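Local coordinates for protein lipopolysaccharide heptosyltransferase 2 (Escherichia coli, PDB 1PSW) that transfers the second heptose of the lipopolysaccharide inner core from ADP-L-glycero-beta-D-manno-heptose onto the heptosyl-Kdo2-lipid A acceptor, at residues 21-24 and 25-29; 107-110 and 111-114; 134-137 and 138-142; 145-148 and 149-152. One frame throughout, in Å; residues are numbered along the deposited sequence.

Interaction 1: residues 21-24 and 25-29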
ATOM      1  N   TYR A  21       2.224  -6.668  12.101  1.00 15.72           N
ATOM      2  CA  TYR A  21       1.994  -5.918  13.342  1.00 17.90           C
ATOM      3  C   TYR A  21       0.703  -6.372  14.024  1.00 17.63           C
ATOM      4  O   TYR A  21       0.665  -6.537  15.248  1.00 18.96           O
ATOM      5  CB  TYR A  21       1.928  -4.401  13.083  1.00 18.69           C
ATOM      6  CG  TYR A  21       3.050  -3.870  12.200  1.00 20.82           C
ATOM      7  CD1 TYR A  21       4.287  -4.509  12.152  1.00 21.24           C
ATOM      8  CD2 TYR A  21       2.857  -2.759  11.378  1.00 20.42           C
ATOM      9  CE1 TYR A  21       5.302  -4.070  11.303  1.00 21.77           C
ATOM     10  CE2 TYR A  21       3.865  -2.304  10.527  1.00 20.27           C
ATOM     11  CZ  TYR A  21       5.084  -2.972  10.493  1.00 21.64           C
ATOM     12  OH  TYR A  21       6.072  -2.567   9.633  1.00 23.78           O
ATOM     13  N   ARG A  22      -0.353  -6.568  13.236  1.00 16.14           N
ATOM     14  CA  ARG A  22      -1.625  -7.026  13.777  1.00 17.98           C
ATOM     15  C   ARG A  22      -1.463  -8.427  14.350  1.00 18.73           C
ATOM     16  O   ARG A  22      -2.022  -8.746  15.393  1.00 18.06           O
ATOM     17  CB  ARG A  22      -2.711  -7.046  12.692  1.00 19.24           C
ATOM     18  CG  ARG A  22      -3.201  -5.681  12.215  1.00 18.50           C
ATOM     19  CD  ARG A  22      -4.466  -5.837  11.390  1.00 18.81           C
ATOM     20  NE  ARG A  22      -5.580  -6.288  12.217  1.00 18.77           N
ATOM     21  CZ  ARG A  22      -6.714  -6.807  11.754  1.00 19.59           C
ATOM     22  NH1 ARG A  22      -6.904  -6.957  10.450  1.00 17.67           N
ATOM     23  NH2 ARG A  22      -7.675  -7.161  12.601  1.00 20.33           N
ATOM     24  N   THR A  23      -0.698  -9.268  13.662  1.00 18.76           N
ATOM     25  CA  THR A  23      -0.490 -10.630  14.127  1.00 18.03           C
ATOM     26  C   THR A  23       0.366 -10.661  15.395  1.00 18.90           C
ATOM     27  O   THR A  23       0.104 -11.450  16.306  1.00 21.06           O
ATOM     28  CB  THR A  23       0.158 -11.499  13.028  1.00 16.72           C
ATOM     29  OG1 THR A  23      -0.665 -11.459  11.858  1.00 16.93           O
ATOM     30  CG2 THR A  23       0.284 -12.947  13.487  1.00 15.84           C
ATOM     31  N   LEU A  24       1.373  -9.796  15.468  1.00 19.38           N
ATOM     32  CA  LEU A  24       2.243  -9.748  16.640  1.00 19.52           C
ATOM     33  C   LEU A  24       1.475  -9.397  17.906  1.00 20.23           C
ATOM     34  O   LEU A  24       1.722  -9.961  18.967  1.00 20.71           O
ATOM     35  CB  LEU A  24       3.365  -8.728  16.433  1.00 18.98           C
ATOM     36  CG  LEU A  24       4.502  -9.148  15.499  1.00 19.00           C
ATOM     37  CD1 LEU A  24       5.375  -7.946  15.192  1.00 18.79           C
ATOM     38  CD2 LEU A  24       5.313 -10.258  16.134  1.00 18.27           C
ATOM     39  N   GLN A  25       0.546  -8.459  17.789  1.00 19.86           N
ATOM     40  CA  GLN A  25      -0.244  -8.041  18.930  1.00 21.56           C
ATOM     41  C   GLN A  25      -1.306  -9.060  19.314  1.00 22.60           C
ATOM     42  O   GLN A  25      -1.847  -9.020  20.416  1.00 24.50           O
ATOM     43  CB  GLN A  25      -0.858  -6.676  18.647  1.00 22.57           C
ATOM     44  CG  GLN A  25       0.225  -5.606  18.502  1.00 26.57           C
ATOM     45  CD  GLN A  25      -0.281  -4.201  18.731  1.00 28.54           C
ATOM     46  OE1 GLN A  25       0.466  -3.321  19.168  1.00 31.72           O
ATOM     47  NE2 GLN A  25      -1.555  -3.976  18.438  1.00 28.63           N
ATOM     48  N   ALA A  26      -1.595  -9.986  18.407  1.00 21.62           N
ATOM     49  CA  ALA A  26      -2.576 -11.020  18.685  1.00 21.49           C
ATOM     50  C   ALA A  26      -1.889 -12.254  19.279  1.00 20.70           C
ATOM     51  O   ALA A  26      -2.529 -13.050  19.960  1.00 23.10           O
ATOM     52  CB  ALA A  26      -3.309 -11.398  17.403  1.00 21.64           C
ATOM     53  N   ARG A  27      -0.593 -12.415  19.017  1.00 19.96           N
ATOM     54  CA  ARG A  27       0.148 -13.576  19.510  1.00 20.03           C
ATOM     55  C   ARG A  27       1.036 -13.288  20.714  1.00 20.14           C
ATOM     56  O   ARG A  27       1.487 -14.215  21.385  1.00 19.03           O
ATOM     57  CB  ARG A  27       1.013 -14.167  18.389  1.00 20.58           C
ATOM     58  CG  ARG A  27       0.268 -14.455  17.095  1.00 22.65           C
ATOM     59  CD  ARG A  27      -0.874 -15.448  17.266  1.00 21.26           C
ATOM     60  NE  ARG A  27      -0.437 -16.736  17.792  1.00 24.45           N
ATOM     61  CZ  ARG A  27      -1.183 -17.836  17.772  1.00 24.05           C
ATOM     62  NH1 ARG A  27      -2.407 -17.810  17.250  1.00 24.40           N
ATOM     63  NH2 ARG A  27      -0.708 -18.965  18.280  1.00 25.29           N
ATOM     64  N   TYR A  28       1.287 -12.010  20.984  1.00 20.62           N
ATOM     65  CA  TYR A  28       2.137 -11.616  22.107  1.00 22.10           C
ATOM     66  C   TYR A  28       1.487 -10.554  22.974  1.00 23.05           C
ATOM     67  O   TYR A  28       0.904  -9.592  22.464  1.00 24.75           O
ATOM     68  CB  TYR A  28       3.476 -11.073  21.598  1.00 21.20           C
ATOM     69  CG  TYR A  28       4.263 -12.067  20.785  1.00 21.72           C
ATOM     70  CD1 TYR A  28       5.112 -12.986  21.397  1.00 22.79           C
ATOM     71  CD2 TYR A  28       4.129 -12.114  19.401  1.00 21.94           C
ATOM     72  CE1 TYR A  28       5.805 -13.927  20.649  1.00 23.65           C
ATOM     73  CE2 TYR A  28       4.814 -13.051  18.646  1.00 23.16           C
ATOM     74  CZ  TYR A  28       5.646 -13.953  19.271  1.00 24.49           C
ATOM     75  OH  TYR A  28       6.300 -14.893  18.520  1.00 24.88           O
ATOM     76  N   PRO A  29       1.578 -10.718  24.299  1.00 22.81           N
ATOM     77  CA  PRO A  29       1.006  -9.769  25.254  1.00 22.57           C
ATOM     78  C   PRO A  29       1.832  -8.484  25.294  1.00 23.83           C
ATOM     79  O   PRO A  29       3.065  -8.524  25.262  1.00 23.90           O
ATOM     80  CB  PRO A  29       1.064 -10.541  26.571  1.00 22.83           C
ATOM     81  CG  PRO A  29       2.317 -11.354  26.412  1.00 22.13           C
ATOM     82  CD  PRO A  29       2.173 -11.873  24.997  1.00 23.09           C
TER
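The last turn of helix 11-27, the helical crossover between strands 2-6 and 32-37 in the amino-terminal Rossmann-like half of this GT-B enzyme, is where Leu24 meets Tyr28 and Thr23 meets Arg27. One branch of the leucine does the touching: CD2 of Leu24 lies 3.8 Å from CE2 of Tyr28, and the two side chains run at a slant to one another. The tyrosine ring also turns an edge to the helix, with Leu24 O near its plane and 3.3 Å from CD2 of Tyr28. That same oxygen takes the backbone N-H of Tyr28 at 2.9 Å (N to O), although Tyr28 has already left helical backbone angles. One residue earlier, Thr23 O receives two amides, Arg27 N at 3.0 Å and Ala26 N at 3.1 Å, the second from above the carbonyl plane. With CG2 of Thr23 placed opposite its backbone N, the methyl runs alongside CG of Arg27 at 3.9 Å, while OG1 turns back to the carbonyl of Ser19. At its far end Tyr28 OH is hydrogen-bonded to Ala139 O, beyond the helix. Leu24 and Tyr21 also pack on strand 32-37. Bonds of i to i+3 and i to i+4 type thus share Thr23 O, while Leu24 O still takes an i+4 amide; Tyr28, just past the helix, is held by that bond, the Leu24 methyl against CE2 and its hydroxyl bond.

Interaction 2: residues 107-110 and 111-114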
ATOM      1  N   GLY A 107      13.891 -12.689  10.106  1.00 28.94           N
ATOM      2  CA  GLY A 107      13.648 -12.241   8.747  1.00 28.24           C
ATOM      3  C   GLY A 107      13.942 -13.323   7.729  1.00 28.92           C
ATOM      4  O   GLY A 107      14.650 -14.284   8.031  1.00 29.89           O
ATOM      5  N   TRP A 108      13.388 -13.192   6.526  1.00 27.98           N
ATOM      6  CA  TRP A 108      13.657 -14.188   5.494  1.00 27.17           C
ATOM      7  C   TRP A 108      15.112 -14.018   5.077  1.00 27.59           C
ATOM      8  O   TRP A 108      15.672 -12.930   5.189  1.00 25.92           O
ATOM      9  CB  TRP A 108      12.726 -14.003   4.293  1.00 26.23           C
ATOM     10  CG  TRP A 108      11.289 -14.240   4.643  1.00 25.28           C
ATOM     11  CD1 TRP A 108      10.347 -13.298   4.947  1.00 24.21           C
ATOM     12  CD2 TRP A 108      10.641 -15.514   4.775  1.00 24.42           C
ATOM     13  NE1 TRP A 108       9.152 -13.906   5.261  1.00 22.85           N
ATOM     14  CE2 TRP A 108       9.306 -15.264   5.164  1.00 23.59           C
ATOM     15  CE3 TRP A 108      11.059 -16.844   4.603  1.00 25.68           C
ATOM     16  CZ2 TRP A 108       8.386 -16.290   5.387  1.00 23.52           C
ATOM     17  CZ3 TRP A 108      10.139 -17.868   4.823  1.00 26.24           C
ATOM     18  CH2 TRP A 108       8.819 -17.581   5.211  1.00 26.32           C
ATOM     19  N   ARG A 109      15.722 -15.096   4.608  1.00 28.19           N
ATOM     20  CA  ARG A 109      17.123 -15.063   4.206  1.00 29.65           C
ATOM     21  C   ARG A 109      17.496 -13.885   3.309  1.00 29.87           C
ATOM     22  O   ARG A 109      18.518 -13.240   3.533  1.00 29.63           O
ATOM     23  CB  ARG A 109      17.499 -16.381   3.528  1.00 30.58           C
ATOM     24  CG  ARG A 109      18.986 -16.547   3.272  1.00 32.65           C
ATOM     25  CD  ARG A 109      19.309 -17.981   2.885  1.00 33.78           C
ATOM     26  NE  ARG A 109      18.654 -18.386   1.645  1.00 35.33           N
ATOM     27  CZ  ARG A 109      18.702 -19.620   1.150  1.00 35.73           C
ATOM     28  NH1 ARG A 109      19.374 -20.562   1.796  1.00 35.56           N
ATOM     29  NH2 ARG A 109      18.083 -19.908   0.014  1.00 35.04           N
ATOM     30  N   GLY A 110      16.679 -13.597   2.302  1.00 30.93           N
ATOM     31  CA  GLY A 110      16.983 -12.485   1.414  1.00 33.15           C
ATOM     32  C   GLY A 110      18.373 -12.595   0.809  1.00 34.53           C
ATOM     33  O   GLY A 110      18.716 -13.628   0.238  1.00 34.27           O
ATOM     34  N   GLU A 111      19.178 -11.540   0.934  1.00 36.59           N
ATOM     35  CA  GLU A 111      20.534 -11.548   0.392  1.00 39.19           C
ATOM     36  C   GLU A 111      21.524 -12.206   1.346  1.00 38.88           C
ATOM     37  O   GLU A 111      22.455 -11.559   1.828  1.00 39.20           O
ATOM     38  CB  GLU A 111      21.016 -10.128   0.100  1.00 41.02           C
ATOM     39  CG  GLU A 111      20.087  -9.303  -0.762  1.00 44.39           C
ATOM     40  CD  GLU A 111      20.743  -8.020  -1.247  1.00 46.81           C
ATOM     41  OE1 GLU A 111      21.503  -7.401  -0.468  1.00 45.45           O
ATOM     42  OE2 GLU A 111      20.483  -7.623  -2.403  1.00 49.16           O
HETATM   43  N   MSE A 112      21.306 -13.488   1.624  1.00 38.88           N
HETATM   44  CA  MSE A 112      22.179 -14.262   2.502  1.00 40.11           C
HETATM   45  C   MSE A 112      22.491 -13.554   3.815  1.00 39.79           C
HETATM   46  O   MSE A 112      23.656 -13.326   4.133  1.00 38.90           O
HETATM   47  CB  MSE A 112      23.497 -14.571   1.787  1.00 43.47           C
HETATM   48  CG  MSE A 112      23.347 -15.059   0.353  1.00 47.35           C
HETATM   49 SE   MSE A 112      22.159 -16.579   0.186  1.00 59.70          SE
HETATM   50  CE  MSE A 112      20.887 -15.805  -1.056  1.00 49.63           C
ATOM     51  N   ARG A 113      21.460 -13.216   4.582  1.00 38.96           N
ATOM     52  CA  ARG A 113      21.664 -12.526   5.851  1.00 38.20           C
ATOM     53  C   ARG A 113      21.924 -13.474   7.020  1.00 37.29           C
ATOM     54  O   ARG A 113      21.417 -13.265   8.121  1.00 36.02           O
ATOM     55  CB  ARG A 113      20.457 -11.639   6.159  1.00 39.44           C
ATOM     56  CG  ARG A 113      20.297 -10.469   5.197  1.00 41.30           C
ATOM     57  CD  ARG A 113      18.940 -10.485   4.508  1.00 43.35           C
ATOM     58  NE  ARG A 113      17.840 -10.361   5.461  1.00 47.28           N
ATOM     59  CZ  ARG A 113      16.552 -10.433   5.135  1.00 47.02           C
ATOM     60  NH1 ARG A 113      16.196 -10.630   3.877  1.00 50.73           N
ATOM     61  NH2 ARG A 113      15.616 -10.307   6.065  1.00 46.97           N
ATOM     62  N   TYR A 114      22.733 -14.503   6.784  1.00 35.98           N
ATOM     63  CA  TYR A 114      23.043 -15.477   7.828  1.00 36.64           C
ATOM     64  C   TYR A 114      23.744 -14.904   9.057  1.00 38.02           C
ATOM     65  O   TYR A 114      23.792 -15.548  10.101  1.00 40.57           O
ATOM     66  CB  TYR A 114      23.880 -16.623   7.257  1.00 34.30           C
ATOM     67  CG  TYR A 114      23.088 -17.599   6.429  1.00 33.68           C
ATOM     68  CD1 TYR A 114      23.183 -17.608   5.037  1.00 32.56           C
ATOM     69  CD2 TYR A 114      22.240 -18.524   7.040  1.00 32.35           C
ATOM     70  CE1 TYR A 114      22.454 -18.520   4.278  1.00 32.62           C
ATOM     71  CE2 TYR A 114      21.510 -19.433   6.286  1.00 32.47           C
ATOM     72  CZ  TYR A 114      21.622 -19.428   4.910  1.00 31.48           C
ATOM     73  OH  TYR A 114      20.910 -20.341   4.167  1.00 33.26           O
TER
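Arg109 O takes the amide of Arg113 at 3.1 Å in a nearly straight bond (162° at the hydrogen), so the chain folds back on itself directly after strand 104-108. Inside this bend Met112 N makes a weak bond to Gly110 O, closing an inverse gamma turn centred on Glu111. Gly110 has a positive phi, and the end of Arg113 comes close to its CA, roughly on the side where a CB would stand. The side chain of Arg109 reaches along the bend to Tyr114. Its NH1 donates to Tyr114 OH at 2.8 Å, and the hydroxyl sits at the guanidinium edge, only 2° out of plane; the guanidinium and ring planes are 64° apart. The bend at chi3 turns the guanidinium aside after CD, which itself rests 3.4 Å from Tyr114 CZ. Topologically this is the connection from strand 104-108 to strand 119-121, an edge strand of the amino-terminal parallel sheet, and both Arg109 and Tyr114 pack against Val120 of that strand. Arg113 curls the other way, its CD beside Arg109 O; its guanidinium is modelled too close to the carbonyl of Trp108, so its exact placement is doubtful. The methyl end of selenomethionine Met112 folds over the turn, CE lying 3.3 Å from Gly110 O. Glu111 directs its carboxylate away from the bend, where OE1 accepts the amide of Phe91.

Interaction 3: residues 134-137 and 138-142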
ATOM      1  N   ARG A 134       3.810 -14.270   3.815  1.00 17.32           N
ATOM      2  CA  ARG A 134       5.224 -14.256   4.162  1.00 19.13           C
ATOM      3  C   ARG A 134       5.531 -13.334   5.333  1.00 18.55           C
ATOM      4  O   ARG A 134       6.387 -13.646   6.163  1.00 20.01           O
ATOM      5  CB  ARG A 134       6.074 -13.869   2.948  1.00 17.96           C
ATOM      6  CG  ARG A 134       5.953 -14.877   1.814  1.00 18.43           C
ATOM      7  CD  ARG A 134       6.836 -14.542   0.622  1.00 19.15           C
ATOM      8  NE  ARG A 134       6.493 -15.397  -0.510  1.00 19.70           N
ATOM      9  CZ  ARG A 134       7.069 -15.340  -1.707  1.00 22.10           C
ATOM     10  NH1 ARG A 134       8.038 -14.464  -1.943  1.00 21.13           N
ATOM     11  NH2 ARG A 134       6.657 -16.152  -2.676  1.00 19.14           N
ATOM     12  N   TYR A 135       4.846 -12.198   5.412  1.00 18.38           N
ATOM     13  CA  TYR A 135       5.070 -11.273   6.522  1.00 17.67           C
ATOM     14  C   TYR A 135       4.505 -11.856   7.805  1.00 17.22           C
ATOM     15  O   TYR A 135       5.164 -11.868   8.841  1.00 16.68           O
ATOM     16  CB  TYR A 135       4.412  -9.913   6.261  1.00 19.03           C
ATOM     17  CG  TYR A 135       5.191  -9.016   5.330  1.00 21.63           C
ATOM     18  CD1 TYR A 135       6.574  -9.154   5.184  1.00 22.41           C
ATOM     19  CD2 TYR A 135       4.555  -7.997   4.625  1.00 23.42           C
ATOM     20  CE1 TYR A 135       7.298  -8.300   4.358  1.00 23.50           C
ATOM     21  CE2 TYR A 135       5.272  -7.140   3.799  1.00 24.84           C
ATOM     22  CZ  TYR A 135       6.647  -7.298   3.671  1.00 25.15           C
ATOM     23  OH  TYR A 135       7.366  -6.451   2.857  1.00 24.77           O
ATOM     24  N   ILE A 136       3.272 -12.339   7.723  1.00 16.15           N
ATOM     25  CA  ILE A 136       2.593 -12.920   8.871  1.00 17.00           C
ATOM     26  C   ILE A 136       3.373 -14.094   9.467  1.00 18.67           C
ATOM     27  O   ILE A 136       3.478 -14.214  10.679  1.00 18.88           O
ATOM     28  CB  ILE A 136       1.166 -13.386   8.486  1.00 16.33           C
ATOM     29  CG1 ILE A 136       0.269 -12.164   8.250  1.00 15.47           C
ATOM     30  CG2 ILE A 136       0.600 -14.295   9.563  1.00 13.22           C
ATOM     31  CD1 ILE A 136      -1.125 -12.496   7.710  1.00 16.23           C
ATOM     32  N   ALA A 137       3.918 -14.953   8.612  1.00 19.22           N
ATOM     33  CA  ALA A 137       4.675 -16.119   9.064  1.00 20.59           C
ATOM     34  C   ALA A 137       5.832 -15.781  10.010  1.00 21.16           C
ATOM     35  O   ALA A 137       6.202 -16.599  10.861  1.00 22.02           O
ATOM     36  CB  ALA A 137       5.208 -16.889   7.866  1.00 17.67           C
ATOM     37  N   LEU A 138       6.404 -14.589   9.869  1.00 20.67           N
ATOM     38  CA  LEU A 138       7.532 -14.199  10.715  1.00 20.75           C
ATOM     39  C   LEU A 138       7.188 -14.041  12.192  1.00 22.20           C
ATOM     40  O   LEU A 138       8.073 -14.087  13.046  1.00 22.52           O
ATOM     41  CB  LEU A 138       8.159 -12.902  10.203  1.00 20.38           C
ATOM     42  CG  LEU A 138       8.734 -12.940   8.784  1.00 20.87           C
ATOM     43  CD1 LEU A 138       9.338 -11.580   8.464  1.00 19.20           C
ATOM     44  CD2 LEU A 138       9.790 -14.037   8.659  1.00 21.02           C
ATOM     45  N   ALA A 139       5.907 -13.858  12.493  1.00 21.77           N
ATOM     46  CA  ALA A 139       5.466 -13.693  13.871  1.00 23.97           C
ATOM     47  C   ALA A 139       5.411 -15.031  14.601  1.00 25.93           C
ATOM     48  O   ALA A 139       5.171 -15.076  15.808  1.00 28.05           O
ATOM     49  CB  ALA A 139       4.093 -13.027  13.904  1.00 21.41           C
ATOM     50  N   TYR A 140       5.624 -16.121  13.872  1.00 26.48           N
ATOM     51  CA  TYR A 140       5.590 -17.448  14.471  1.00 28.33           C
ATOM     52  C   TYR A 140       6.976 -18.070  14.553  1.00 29.83           C
ATOM     53  O   TYR A 140       7.893 -17.678  13.823  1.00 29.89           O
ATOM     54  CB  TYR A 140       4.645 -18.351  13.671  1.00 26.01           C
ATOM     55  CG  TYR A 140       3.213 -17.870  13.720  1.00 24.53           C
ATOM     56  CD1 TYR A 140       2.411 -18.120  14.831  1.00 22.30           C
ATOM     57  CD2 TYR A 140       2.675 -17.113  12.678  1.00 22.87           C
ATOM     58  CE1 TYR A 140       1.107 -17.625  14.905  1.00 20.67           C
ATOM     59  CE2 TYR A 140       1.377 -16.614  12.742  1.00 21.07           C
ATOM     60  CZ  TYR A 140       0.599 -16.875  13.855  1.00 21.66           C
ATOM     61  OH  TYR A 140      -0.688 -16.391  13.897  1.00 21.15           O
ATOM     62  N   ASP A 141       7.132 -19.039  15.450  1.00 33.27           N
ATOM     63  CA  ASP A 141       8.417 -19.711  15.627  1.00 36.94           C
ATOM     64  C   ASP A 141       8.841 -20.424  14.349  1.00 37.11           C
ATOM     65  O   ASP A 141       8.011 -20.964  13.623  1.00 35.56           O
ATOM     66  CB  ASP A 141       8.343 -20.708  16.785  1.00 40.70           C
ATOM     67  CG  ASP A 141       8.028 -20.037  18.109  1.00 44.41           C
ATOM     68  OD1 ASP A 141       8.740 -19.078  18.477  1.00 44.74           O
ATOM     69  OD2 ASP A 141       7.069 -20.471  18.785  1.00 47.73           O
ATOM     70  N   LYS A 142      10.144 -20.428  14.091  1.00 40.26           N
ATOM     71  CA  LYS A 142      10.708 -21.045  12.895  1.00 44.41           C
ATOM     72  C   LYS A 142      10.176 -22.437  12.542  1.00 46.52           C
ATOM     73  O   LYS A 142       9.445 -22.602  11.564  1.00 47.79           O
ATOM     74  CB  LYS A 142      12.235 -21.101  13.012  1.00 44.97           C
ATOM     75  CG  LYS A 142      12.939 -21.435  11.711  1.00 48.08           C
ATOM     76  CD  LYS A 142      14.439 -21.537  11.908  1.00 50.09           C
ATOM     77  CE  LYS A 142      15.149 -21.803  10.594  1.00 50.99           C
ATOM     78  NZ  LYS A 142      16.618 -21.963  10.787  1.00 52.52           N
TER
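Ile136 and Tyr140 lie side by side and point the same way, beside helix 131-137. The ring meets the isoleucine through CE2, which stands 4.0 Å from CG2 of Ile136, a loose apolar contact. Nearer the backbone, CD2 of the ring approaches Ile136 O at 3.6 Å, and Ala137 O lies at the ring edge, close to its plane. The isoleucine takes part through its branch methyl: CG2 is opposite the backbone N, while CG1 goes off beside it. What brings Tyr140 alongside is the backbone between them, a type I beta turn from Ala137 to Tyr140 closed by Tyr140 N donating to Ala137 O at 3.1 Å. Two similar i to i+3 bonds precede it, Leu138 N to Tyr135 O at 3.2 Å and Ala139 N to Ile136 O at 3.1 Å. In all three the donor meets its carbonyl from well above the plane, by about 46 to 57°. Tyr140 also packs on Thr23 and Arg27 of helix 11-27, and its own carbonyl accepts from Arg121 of strand 119-121. Leu138 leaves on another side of the turn. Its CB is 3.4 Å from Tyr135 O and its CG 3.6 Å from Arg134 O, so the leucine lies back along the carbonyls of the preceding turn, with its outer end against Trp108 and Arg121. The polar end of Arg134 turns away from the contact, where NE donates to the carbonyl of Trp128.

Interaction 4: residues 145-148 and 149-152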
HETATM    1  N   MSE A 145       5.755 -23.349  11.023  1.00 48.45           N
HETATM    2  CA  MSE A 145       5.054 -23.148   9.760  1.00 47.13           C
HETATM    3  C   MSE A 145       5.884 -23.631   8.568  1.00 44.96           C
HETATM    4  O   MSE A 145       7.008 -23.172   8.362  1.00 43.16           O
HETATM    5  CB  MSE A 145       4.723 -21.660   9.560  1.00 50.77           C
HETATM    6  CG  MSE A 145       4.052 -20.940  10.742  1.00 52.28           C
HETATM    7 SE   MSE A 145       2.407 -21.754  11.384  1.00 63.19          SE
HETATM    8  CE  MSE A 145       2.518 -21.253  13.253  1.00 55.19           C
ATOM      9  N   ARG A 146       5.332 -24.554   7.786  1.00 43.17           N
ATOM     10  CA  ARG A 146       6.017 -25.065   6.602  1.00 42.00           C
ATOM     11  C   ARG A 146       5.354 -24.490   5.362  1.00 38.40           C
ATOM     12  O   ARG A 146       6.011 -24.255   4.351  1.00 38.00           O
ATOM     13  CB  ARG A 146       5.966 -26.591   6.563  1.00 45.71           C
ATOM     14  CG  ARG A 146       4.572 -27.150   6.660  1.00 50.81           C
ATOM     15  CD  ARG A 146       4.577 -28.661   6.774  1.00 55.68           C
ATOM     16  NE  ARG A 146       3.278 -29.153   7.226  1.00 59.45           N
ATOM     17  CZ  ARG A 146       2.755 -28.881   8.417  1.00 59.68           C
ATOM     18  NH1 ARG A 146       3.422 -28.124   9.281  1.00 60.41           N
ATOM     19  NH2 ARG A 146       1.562 -29.358   8.743  1.00 60.02           N
ATOM     20  N   THR A 147       4.043 -24.272   5.444  1.00 34.48           N
ATOM     21  CA  THR A 147       3.284 -23.694   4.335  1.00 31.40           C
ATOM     22  C   THR A 147       2.279 -22.698   4.902  1.00 28.22           C
ATOM     23  O   THR A 147       2.036 -22.677   6.105  1.00 25.25           O
ATOM     24  CB  THR A 147       2.513 -24.769   3.525  1.00 31.17           C
ATOM     25  OG1 THR A 147       1.406 -25.251   4.295  1.00 34.98           O
ATOM     26  CG2 THR A 147       3.426 -25.935   3.179  1.00 34.44           C
ATOM     27  N   ALA A 148       1.695 -21.881   4.033  1.00 25.79           N
ATOM     28  CA  ALA A 148       0.728 -20.882   4.457  1.00 25.87           C
ATOM     29  C   ALA A 148      -0.509 -21.516   5.074  1.00 25.65           C
ATOM     30  O   ALA A 148      -1.224 -20.868   5.839  1.00 24.48           O
ATOM     31  CB  ALA A 148       0.336 -19.997   3.273  1.00 24.77           C
ATOM     32  N   GLN A 149      -0.769 -22.777   4.752  1.00 25.94           N
ATOM     33  CA  GLN A 149      -1.938 -23.459   5.295  1.00 27.42           C
ATOM     34  C   GLN A 149      -1.822 -23.667   6.801  1.00 26.25           C
ATOM     35  O   GLN A 149      -2.833 -23.842   7.475  1.00 26.25           O
ATOM     36  CB  GLN A 149      -2.139 -24.805   4.595  1.00 30.86           C
ATOM     37  CG  GLN A 149      -3.330 -25.619   5.106  1.00 36.37           C
ATOM     38  CD  GLN A 149      -4.642 -24.841   5.084  1.00 40.92           C
ATOM     39  OE1 GLN A 149      -4.980 -24.199   4.085  1.00 42.41           O
ATOM     40  NE2 GLN A 149      -5.395 -24.910   6.182  1.00 41.06           N
ATOM     41  N   ASP A 150      -0.599 -23.649   7.328  1.00 25.29           N
ATOM     42  CA  ASP A 150      -0.399 -23.823   8.763  1.00 27.09           C
ATOM     43  C   ASP A 150      -0.695 -22.561   9.563  1.00 27.31           C
ATOM     44  O   ASP A 150      -0.833 -22.615  10.784  1.00 29.16           O
ATOM     45  CB  ASP A 150       1.032 -24.262   9.071  1.00 28.30           C
ATOM     46  CG  ASP A 150       1.353 -25.625   8.508  1.00 29.77           C
ATOM     47  OD1 ASP A 150       0.437 -26.472   8.447  1.00 30.49           O
ATOM     48  OD2 ASP A 150       2.521 -25.843   8.141  1.00 29.26           O
ATOM     49  N   LEU A 151      -0.790 -21.424   8.886  1.00 25.43           N
ATOM     50  CA  LEU A 151      -1.056 -20.170   9.571  1.00 25.56           C
ATOM     51  C   LEU A 151      -2.417 -20.149  10.241  1.00 26.66           C
ATOM     52  O   LEU A 151      -3.431 -20.473   9.617  1.00 26.20           O
ATOM     53  CB  LEU A 151      -0.965 -18.998   8.595  1.00 24.41           C
ATOM     54  CG  LEU A 151       0.415 -18.643   8.057  1.00 24.74           C
ATOM     55  CD1 LEU A 151       0.273 -17.531   7.028  1.00 24.37           C
ATOM     56  CD2 LEU A 151       1.324 -18.205   9.205  1.00 24.13           C
ATOM     57  N   PRO A 152      -2.457 -19.780  11.531  1.00 26.97           N
ATOM     58  CA  PRO A 152      -3.731 -19.721  12.251  1.00 27.85           C
ATOM     59  C   PRO A 152      -4.698 -18.797  11.508  1.00 28.89           C
ATOM     60  O   PRO A 152      -4.335 -17.682  11.136  1.00 27.53           O
ATOM     61  CB  PRO A 152      -3.326 -19.163  13.612  1.00 27.70           C
ATOM     62  CG  PRO A 152      -1.962 -19.735  13.804  1.00 28.95           C
ATOM     63  CD  PRO A 152      -1.325 -19.538  12.447  1.00 26.92           C
TER
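Selenomethionine Met145 forms the apolar centre, its CG 4.2 Å from CD2 of Leu151 with the two side chains at about a right angle. The methyl carries on to Pro152, CE to CD at 4.3 Å. The bend at chi2 places the selenium over the backbone of residues 149-152, where SE lies 3.4 Å from Asp150 O, and chi3 swings CE toward Pro152; the side chains of Met145 and Asp150 slide past each other in opposite directions. Around this patch runs a short 3-10 turn in the loop between helices 131-137 and 164-173: Asp150 N bonds to Thr147 O and Leu151 N to Ala148 O, both at 3.1 Å. Thr147 OG1 adds a weak bond from Gln149 N. At the polar edge Asp150 turns back to Arg146. Its OD2, whose place is less sure in every contact it makes, accepts the backbone N of Arg146 at 3.1 Å, and the carboxylate lies over one face of the guanidinium, the two planes 45° apart. No guanidinium N-H points at OD2, so the salt bridge there acts through charge alone. One carboxylate oxygen thus faces both the backbone N-H and the positive charge of Arg146, its negative charge probably shared between them.

In the fold
All four contacts are local, and all lie in the amino-terminal half. Interaction 3 is the buried one, interactions 1 and 2 are partly buried, and interaction 4 is at the surface. Interactions 1 and 3 lie on helices 11-27 and 131-137, and they touch at the Tyr28 hydroxyl and where Leu24 packs on Ala139. Tyr140 of interaction 3 also leans on Met145 and Pro152 of interaction 4; the centres of interactions 3 and 4 are about 9 Å apart. Interaction 2 joins the group from the sheet side, through Trp108 NE1 and Arg134 O. Chemistry follows position: methyls and tyrosine rings near the helices, arginine partnered by a phenol or carboxylate in the outer loops.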